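Local coordinates for high-potential iron-sulfur protein (Rhodoferax fermentans, PDB 1HLQ) that carries electrons through a high-potential [4Fe-4S] cluster, serving anaerobic and photosynthetic electron transfer in purple bacteria, at residues T27-H32 with K65-A70; V5-A10 with Y17-T22; L43-G46 with G52-P55. All coordinates share one frame; numbering follows the deposited sequence. Where two conformers were deposited one is given.

Interaction 1: T27-H32 with K65-A70; sequences TKYPKH and KGWCSA. With SF4 (iron/sulfur cluster), chain G.
Two torsions bring Trp67 and His32 together: in each residue CG lies anti to the backbone nitrogen, with chi1 at -178° for Trp67 and 159° for His32, and the imidazole arrives edge-on over the indole. Its ND1 stands 3.5 Å from CE2 of Trp67, above one face of the indole and offset toward the rim. The planes are nearly perpendicular at 88°, an edge-to-face pair centred on the five-membered ring. The six-membered ring turns its own edge to Tyr29, where Trp67 CH2 lies 3.5 Å from Tyr29 CG in an offset edge-to-face stack. In the conformers modelled here, Ser69 OG also borders the Tyr29 ring, and that hydroxyl bonds to the carbonyl of Lys73 of the second subunit. On the 27-32 side, a type I turn from Tyr29 to His32, closed by His32 N to Tyr29 O, sets both rings toward the indole. Aromatic contacts thus hold the indole at a face and an edge, while Gln36 takes the hydrogen bond of Trp67 NE1. Next to Trp67, Cys68 SG binds the cluster iron FE4 at 2.3 Å and accepts an N-H from Ala70, a bond expected to draw charge from the thiolate and favour the reduced cluster.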
loop_
_atom_site.group_PDB
_atom_site.type_symbol
_atom_site.label_atom_id
_atom_site.label_comp_id
_atom_site.label_asym_id
_atom_site.label_seq_id
_atom_site.Cartn_x
_atom_site.Cartn_y
_atom_site.Cartn_z
ATOM N N THR A 27 -3.783 2.821 21.786
ATOM C CA THR A 27 -3.349 1.614 22.505
ATOM C C THR A 27 -2.583 0.718 21.540
ATOM O O THR A 27 -1.514 0.211 21.858
ATOM C CB THR A 27 -4.566 0.905 23.116
ATOM O OG1 THR A 27 -5.156 1.799 24.064
ATOM C CG2 THR A 27 -4.165 -0.401 23.771
ATOM N N LYS A 28 -3.108 0.573 20.322
ATOM C CA LYS A 28 -2.467 -0.270 19.332
ATOM C C LYS A 28 -1.211 0.365 18.741
ATOM O O LYS A 28 -0.230 -0.306 18.400
ATOM C CB LYS A 28 -3.421 -0.605 18.185
ATOM C CG LYS A 28 -2.749 -1.556 17.199
ATOM C CD LYS A 28 -3.678 -2.065 16.130
ATOM C CE LYS A 28 -4.791 -2.934 16.705
ATOM N NZ LYS A 28 -5.643 -3.520 15.633
ATOM N N TYR A 29 -1.227 1.701 18.631
ATOM C CA TYR A 29 -0.115 2.455 18.057
ATOM C C TYR A 29 0.373 3.497 19.065
ATOM O O TYR A 29 0.031 4.681 19.012
ATOM C CB TYR A 29 -0.571 3.151 16.756
ATOM C CG TYR A 29 -1.297 2.263 15.760
ATOM C CD1 TYR A 29 -0.617 1.328 15.005
ATOM C CD2 TYR A 29 -2.674 2.319 15.605
ATOM C CE1 TYR A 29 -1.260 0.494 14.110
ATOM C CE2 TYR A 29 -3.344 1.496 14.719
ATOM C CZ TYR A 29 -2.629 0.577 13.976
ATOM O OH TYR A 29 -3.317 -0.238 13.109
ATOM N N PRO A 30 1.118 3.025 20.077
ATOM C CA PRO A 30 1.579 3.895 21.147
ATOM C C PRO A 30 2.566 4.970 20.741
ATOM O O PRO A 30 2.787 5.885 21.558
ATOM C CB PRO A 30 2.138 2.951 22.204
ATOM C CG PRO A 30 2.571 1.771 21.420
ATOM C CD PRO A 30 1.578 1.630 20.296
ATOM N N LYS A 31 3.160 4.931 19.558
ATOM C CA LYS A 31 4.052 5.986 19.097
ATOM C C LYS A 31 3.320 7.078 18.316
ATOM O O LYS A 31 3.911 8.102 17.908
ATOM C CB LYS A 31 5.179 5.376 18.268
ATOM C CG LYS A 31 6.077 4.481 19.135
ATOM C CD LYS A 31 7.190 3.869 18.315
ATOM C CE LYS A 31 8.116 2.975 19.128
ATOM N NZ LYS A 31 9.258 3.709 19.711
ATOM N N HIS A 32 2.010 6.917 18.115
ATOM C CA HIS A 32 1.216 7.968 17.490
ATOM C C HIS A 32 1.229 9.197 18.394
ATOM O O HIS A 32 1.160 9.098 19.614
ATOM C CB HIS A 32 -0.240 7.508 17.358
ATOM C CG HIS A 32 -1.241 8.603 17.215
ATOM N ND1 HIS A 32 -1.721 9.094 16.024
ATOM C CD2 HIS A 32 -1.837 9.328 18.205
ATOM C CE1 HIS A 32 -2.569 10.090 16.298
ATOM N NE2 HIS A 32 -2.639 10.251 17.615
ATOM N N LYS A 65 -6.571 15.961 8.245
ATOM C CA LYS A 65 -6.628 15.822 9.678
ATOM C C LYS A 65 -6.426 14.382 10.129
ATOM O O LYS A 65 -6.335 14.090 11.321
ATOM C CB LYS A 65 -8.061 16.143 10.176
ATOM C CG LYS A 65 -8.421 17.598 10.293
ATOM C CD LYS A 65 -9.861 17.800 10.738
ATOM C CE LYS A 65 -10.145 17.177 12.091
ATOM N NZ LYS A 65 -11.345 17.813 12.699
ATOM N N GLY A 66 -6.450 13.441 9.181
ATOM C CA GLY A 66 -6.394 12.025 9.414
ATOM C C GLY A 66 -5.024 11.459 9.741
ATOM O O GLY A 66 -4.061 12.186 9.937
ATOM N N TRP A 67 -4.933 10.134 9.809
ATOM C CA TRP A 67 -3.706 9.445 10.178
ATOM C C TRP A 67 -3.818 7.965 9.837
ATOM O O TRP A 67 -4.889 7.381 9.853
ATOM C CB TRP A 67 -3.529 9.549 11.711
ATOM C CG TRP A 67 -2.284 8.914 12.252
ATOM C CD1 TRP A 67 -1.067 9.508 12.400
ATOM C CD2 TRP A 67 -2.128 7.576 12.724
ATOM N NE1 TRP A 67 -0.144 8.625 12.919
ATOM C CE2 TRP A 67 -0.779 7.425 13.131
ATOM C CE3 TRP A 67 -2.984 6.476 12.847
ATOM C CZ2 TRP A 67 -0.279 6.229 13.639
ATOM C CZ3 TRP A 67 -2.482 5.286 13.346
ATOM C CH2 TRP A 67 -1.148 5.179 13.745
ATOM N N CYS A 68 -2.663 7.374 9.550
ATOM C CA CYS A 68 -2.581 5.924 9.422
ATOM C C CYS A 68 -1.197 5.508 9.923
ATOM O O CYS A 68 -0.327 6.344 10.165
ATOM C CB CYS A 68 -2.895 5.356 8.055
ATOM S SG CYS A 68 -1.465 5.309 6.953
ATOM N N SER A 69 -1.037 4.197 10.099
ATOM C CA SER A 69 0.185 3.667 10.706
ATOM C C SER A 69 1.421 3.902 9.875
ATOM O O SER A 69 2.535 3.802 10.411
ATOM C CB SER A 69 -0.065 2.156 10.878
ATOM O OG SER A 69 0.999 1.486 11.505
ATOM N N ALA A 70 1.308 4.189 8.588
ATOM C CA ALA A 70 2.411 4.502 7.718
ATOM C C ALA A 70 2.854 5.953 7.803
ATOM O O ALA A 70 3.726 6.367 7.026
ATOM C CB ALA A 70 2.058 4.161 6.266
HETATM FE FE1 SF4 G . -2.317 9.916 5.784
HETATM FE FE2 SF4 G . 0.360 9.456 5.394
HETATM FE FE3 SF4 G . -1.471 8.442 3.683
HETATM FE FE4 SF4 G . -1.276 7.466 6.196
HETATM S S1 SF4 G . 0.384 7.360 4.599
HETATM S S2 SF4 G . -3.272 8.004 5.112
HETATM S S3 SF4 G . -0.752 9.342 7.423
HETATM S S4 SF4 G . -1.091 10.668 3.979
#

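Interaction 2: V5-A10 with Y17-T22; sequences VAETDA and YVADTT
Apolar contact is made by Val5 and Tyr17, whose side chains pass at a slant: the valine methyl CG1 lies 3.7 Å from CD2 of the tyrosine ring and equally near CE2. The ring is directed there by a chi1 of 173°, which sets CG trans to the backbone nitrogen, and Val62 and Phe57 add to the same apolar patch.

The direct hydrogen bond between the segments is accepted by Glu7. Its extended chain runs past the Tyr17 carbonyl and Val18 CA, so that OE1 receives the backbone N-H of Ala19 at 2.8 Å. The bond is almost straight, at 174°, although the donor sits above the carboxylate plane.

Water supplies the remaining links. One molecule donates to Val5 O and also bonds Tyr17 OH, a hydroxyl further tied to the backbone nitrogen of Val63. A second donates to Glu7 OE1 and makes a weak bond to Asp20 N, while a third donates to the carbonyl oxygens of both Glu7 and Tyr17.

Within the segments, carboxylates fix the backbone. Ala6 N donates to Asp9 OD1 at 3.1 Å, across a type I turn from Ala6 to Asp9, and Asp9 OD1 also forms a salt bridge with Lys60. Asp20 OD2 takes both the N-H and the hydroxyl of Thr22 from one face of its plane, the N-H bond closing an Asx turn.

The loops on the two sides of helix 10-14 are thereby joined around Tyr17, an aromatic residue of the pocket that encloses the iron-sulfur cluster in this HiPIP.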
loop_
_atom_site.group_PDB
_atom_site.type_symbol
_atom_site.label_atom_id
_atom_site.label_comp_id
_atom_site.label_asym_id
_atom_site.label_seq_id
_atom_site.Cartn_x
_atom_site.Cartn_y
_atom_site.Cartn_z
ATOM N N VAL A 5 -11.677 7.868 1.692
ATOM C CA VAL A 5 -11.454 6.554 2.285
ATOM C C VAL A 5 -12.434 6.338 3.427
ATOM O O VAL A 5 -12.684 7.262 4.219
ATOM C CB VAL A 5 -10.003 6.479 2.814
ATOM C CG1 VAL A 5 -9.765 5.249 3.673
ATOM C CG2 VAL A 5 -9.004 6.554 1.664
ATOM N N ALA A 6 -13.048 5.178 3.541
ATOM C CA ALA A 6 -13.889 4.796 4.669
ATOM C C ALA A 6 -13.006 4.047 5.669
ATOM O O ALA A 6 -12.193 3.207 5.278
ATOM C CB ALA A 6 -15.064 3.933 4.254
ATOM N N GLU A 7 -13.199 4.281 6.957
ATOM C CA GLU A 7 -12.430 3.609 7.991
ATOM C C GLU A 7 -12.672 2.114 8.006
ATOM O O GLU A 7 -11.852 1.370 8.549
ATOM C CB GLU A 7 -12.703 4.236 9.365
ATOM C CG GLU A 7 -12.185 5.651 9.453
ATOM C CD GLU A 7 -12.482 6.377 10.744
ATOM O OE1 GLU A 7 -12.262 7.606 10.700
ATOM O OE2 GLU A 7 -12.931 5.718 11.710
ATOM N N THR A 8 -13.779 1.638 7.453
ATOM C CA THR A 8 -14.084 0.226 7.343
ATOM C C THR A 8 -13.519 -0.394 6.069
ATOM O O THR A 8 -13.677 -1.602 5.878
ATOM C CB THR A 8 -15.617 0.042 7.367
ATOM O OG1 THR A 8 -16.181 0.931 6.402
ATOM C CG2 THR A 8 -16.151 0.288 8.771
ATOM N N ASP A 9 -12.933 0.375 5.166
ATOM C CA ASP A 9 -12.307 -0.187 3.964
ATOM C C ASP A 9 -11.180 -1.119 4.409
ATOM O O ASP A 9 -10.481 -0.853 5.384
ATOM C CB ASP A 9 -11.755 0.873 3.033
ATOM C CG ASP A 9 -12.773 1.723 2.295
ATOM O OD1 ASP A 9 -12.416 2.792 1.749
ATOM O OD2 ASP A 9 -13.962 1.292 2.256
ATOM N N ALA A 10 -10.980 -2.228 3.698
ATOM C CA ALA A 10 -9.990 -3.210 4.115
ATOM C C ALA A 10 -8.580 -2.637 4.210
ATOM O O ALA A 10 -7.887 -2.911 5.205
ATOM C CB ALA A 10 -9.967 -4.400 3.156
ATOM N N TYR A 17 -6.174 3.369 9.631
ATOM C CA TYR A 17 -6.507 4.710 9.183
ATOM C C TYR A 17 -7.725 5.275 9.906
ATOM O O TYR A 17 -8.748 4.620 10.073
ATOM C CB TYR A 17 -6.818 4.703 7.673
ATOM C CG TYR A 17 -7.339 6.035 7.174
ATOM C CD1 TYR A 17 -6.506 7.081 6.823
ATOM C CD2 TYR A 17 -8.712 6.234 7.027
ATOM C CE1 TYR A 17 -7.017 8.303 6.420
ATOM C CE2 TYR A 17 -9.242 7.442 6.616
ATOM C CZ TYR A 17 -8.383 8.467 6.281
ATOM O OH TYR A 17 -8.873 9.684 5.855
ATOM N N VAL A 18 -7.586 6.544 10.283
ATOM C CA VAL A 18 -8.696 7.293 10.863
ATOM C C VAL A 18 -8.757 8.620 10.115
ATOM O O VAL A 18 -7.741 9.211 9.753
ATOM C CB VAL A 18 -8.611 7.528 12.377
ATOM C CG1 VAL A 18 -8.940 6.257 13.150
ATOM C CG2 VAL A 18 -7.256 8.085 12.752
ATOM N N ALA A 19 -9.983 9.143 9.949
ATOM C CA ALA A 19 -10.155 10.422 9.307
ATOM C C ALA A 19 -9.783 11.591 10.215
ATOM O O ALA A 19 -9.603 12.692 9.700
ATOM C CB ALA A 19 -11.582 10.618 8.816
ATOM N N ASP A 20 -9.583 11.320 11.499
ATOM C CA ASP A 20 -9.219 12.361 12.461
ATOM C C ASP A 20 -8.164 11.748 13.381
ATOM O O ASP A 20 -8.462 10.825 14.116
ATOM C CB ASP A 20 -10.442 12.765 13.273
ATOM C CG ASP A 20 -10.201 13.837 14.311
ATOM O OD1 ASP A 20 -11.240 14.346 14.824
ATOM O OD2 ASP A 20 -9.046 14.156 14.653
ATOM N N THR A 21 -6.950 12.265 13.311
ATOM C CA THR A 21 -5.829 11.777 14.103
ATOM C C THR A 21 -6.077 11.746 15.602
ATOM O O THR A 21 -5.502 10.906 16.310
ATOM C CB THR A 21 -4.572 12.594 13.775
ATOM O OG1 THR A 21 -3.454 11.901 14.331
ATOM C CG2 THR A 21 -4.627 13.987 14.364
ATOM N N THR A 22 -6.996 12.584 16.093
ATOM C CA THR A 22 -7.336 12.565 17.508
ATOM C C THR A 22 -8.238 11.399 17.883
ATOM O O THR A 22 -8.714 11.311 19.022
ATOM C CB THR A 22 -7.994 13.871 17.984
ATOM O OG1 THR A 22 -9.306 14.020 17.406
ATOM C CG2 THR A 22 -7.161 15.079 17.641
HETATM O O HOH W 1 -11.399 9.602 5.014
HETATM O O HOH W 2 -11.936 9.485 12.684
HETATM O O HOH W 3 -9.413 1.988 9.735
#

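Interaction 3: L43-G46 with G52-P55; sequences LYQG and GACP. With SF4 (iron/sulfur cluster), chain G.
The wall of the cluster pocket beside Cys54 is built here, where residues 43-46 and 52-55 run roughly antiparallel. With SG anti to the backbone N (chi1 169°), the Cys54 sulfur meets the cluster and binds FE3 at 2.3 Å. From the 43-46 segment, Leu43 brings CD1 to 3.7 Å from S1, and Tyr44 places CB at the same distance from S4. The two segments are tied by the backbone bond from Gln45 N to Ala53 O, 2.8 Å long and directed almost straight at the oxygen along its C=O bond. Gln45 then reaches over Ala53, its NE2 3.5 Å from the alanine CB, and Leu43 CB packs against Pro55 CG at 4.0 Å. The Tyr44 ring lies alongside the backbone, its edge toward Gly52 N, while Gly46 N sits 3.4 Å above the centre of one face. The Tyr44 hydroxyl bonds to Ala49 O. Gly46 and Gly52 approach to 4.1 Å between their CA atoms. Leu43 also packs on Leu56 of the second subunit. Leucine and tyrosine side chains packed against a cysteine-bound cubane are part of the largely apolar pocket of the HiPIP fold.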
loop_
_atom_site.group_PDB
_atom_site.type_symbol
_atom_site.label_atom_id
_atom_site.label_comp_id
_atom_site.label_asym_id
_atom_site.label_seq_id
_atom_site.Cartn_x
_atom_site.Cartn_y
_atom_site.Cartn_z
ATOM N N LEU A 43 3.915 11.360 2.595
ATOM C CA LEU A 43 3.188 10.710 1.518
ATOM C C LEU A 43 1.971 11.485 1.049
ATOM O O LEU A 43 1.533 11.266 -0.095
ATOM C CB LEU A 43 2.812 9.276 1.915
ATOM C CG LEU A 43 4.001 8.379 2.288
ATOM C CD1 LEU A 43 3.536 6.983 2.659
ATOM C CD2 LEU A 43 5.039 8.321 1.180
ATOM N N TYR A 44 1.441 12.386 1.856
ATOM C CA TYR A 44 0.236 13.134 1.493
ATOM C C TYR A 44 0.475 13.985 0.251
ATOM O O TYR A 44 1.477 14.703 0.177
ATOM C CB TYR A 44 -0.235 13.990 2.647
ATOM C CG TYR A 44 -1.520 14.761 2.456
ATOM C CD1 TYR A 44 -1.545 16.139 2.594
ATOM C CD2 TYR A 44 -2.720 14.106 2.184
ATOM C CE1 TYR A 44 -2.729 16.839 2.448
ATOM C CE2 TYR A 44 -3.900 14.803 2.042
ATOM C CZ TYR A 44 -3.903 16.175 2.177
ATOM O OH TYR A 44 -5.063 16.894 2.040
ATOM N N GLN A 45 -0.489 13.960 -0.676
ATOM C CA GLN A 45 -0.313 14.734 -1.910
ATOM C C GLN A 45 -1.212 15.947 -2.003
ATOM O O GLN A 45 -1.118 16.729 -2.968
ATOM C CB GLN A 45 -0.569 13.812 -3.115
ATOM C CG GLN A 45 0.243 12.545 -3.138
ATOM C CD GLN A 45 0.067 11.602 -4.299
ATOM O OE1 GLN A 45 0.863 10.668 -4.496
ATOM N NE2 GLN A 45 -0.955 11.796 -5.133
ATOM N N GLY A 46 -2.036 16.213 -1.002
ATOM C CA GLY A 46 -2.957 17.323 -1.013
ATOM C C GLY A 46 -2.476 18.701 -0.633
ATOM O O GLY A 46 -3.277 19.651 -0.591
ATOM N N GLY A 52 -7.084 15.108 0.204
ATOM C CA GLY A 52 -6.241 14.906 -0.964
ATOM C C GLY A 52 -5.776 13.464 -1.045
ATOM O O GLY A 52 -6.139 12.623 -0.216
ATOM N N ALA A 53 -4.999 13.181 -2.087
ATOM C CA ALA A 53 -4.578 11.821 -2.337
ATOM C C ALA A 53 -3.417 11.336 -1.469
ATOM O O ALA A 53 -2.561 12.095 -1.032
ATOM C CB ALA A 53 -4.145 11.676 -3.802
ATOM N N CYS A 54 -3.413 10.020 -1.324
ATOM C CA CYS A 54 -2.344 9.294 -0.636
ATOM C C CYS A 54 -2.020 8.086 -1.496
ATOM O O CYS A 54 -2.926 7.351 -1.907
ATOM C CB CYS A 54 -2.783 8.874 0.762
ATOM S SG CYS A 54 -1.609 7.709 1.501
ATOM N N PRO A 55 -0.752 7.770 -1.732
ATOM C CA PRO A 55 -0.380 6.641 -2.572
ATOM C C PRO A 55 -0.847 5.303 -2.082
ATOM O O PRO A 55 -0.947 4.324 -2.837
ATOM C CB PRO A 55 1.141 6.737 -2.679
ATOM C CG PRO A 55 1.541 7.515 -1.473
ATOM C CD PRO A 55 0.433 8.533 -1.275
HETATM FE FE1 SF4 G . -2.317 9.916 5.784
HETATM FE FE2 SF4 G . 0.360 9.456 5.394
HETATM FE FE3 SF4 G . -1.471 8.442 3.683
HETATM FE FE4 SF4 G . -1.276 7.466 6.196
HETATM S S1 SF4 G . 0.384 7.360 4.599
HETATM S S2 SF4 G . -3.272 8.004 5.112
HETATM S S3 SF4 G . -0.752 9.342 7.423
HETATM S S4 SF4 G . -1.091 10.668 3.979
#

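Interactions 1 and 3 meet the same cluster from opposite sides of the chain's centre, their centres about 17 Å apart, and supply two of its four cysteine ligands, Cys68 and Cys54; Cys38 and Cys41 complete the set. Interaction 3 is nested within the loop that interaction 1 closes. Interaction 2 lies earlier in the chain and is docked on interaction 1: Trp67 O is 2.9 Å from Val18 N and Lys65 O is 2.8 Å from Thr21 N, both probable hydrogen bonds. Through Tyr17 it too reaches the cluster. Interactions 2 and 3 do not touch, with nearest atoms about 7 Å apart, yet both line the one pocket.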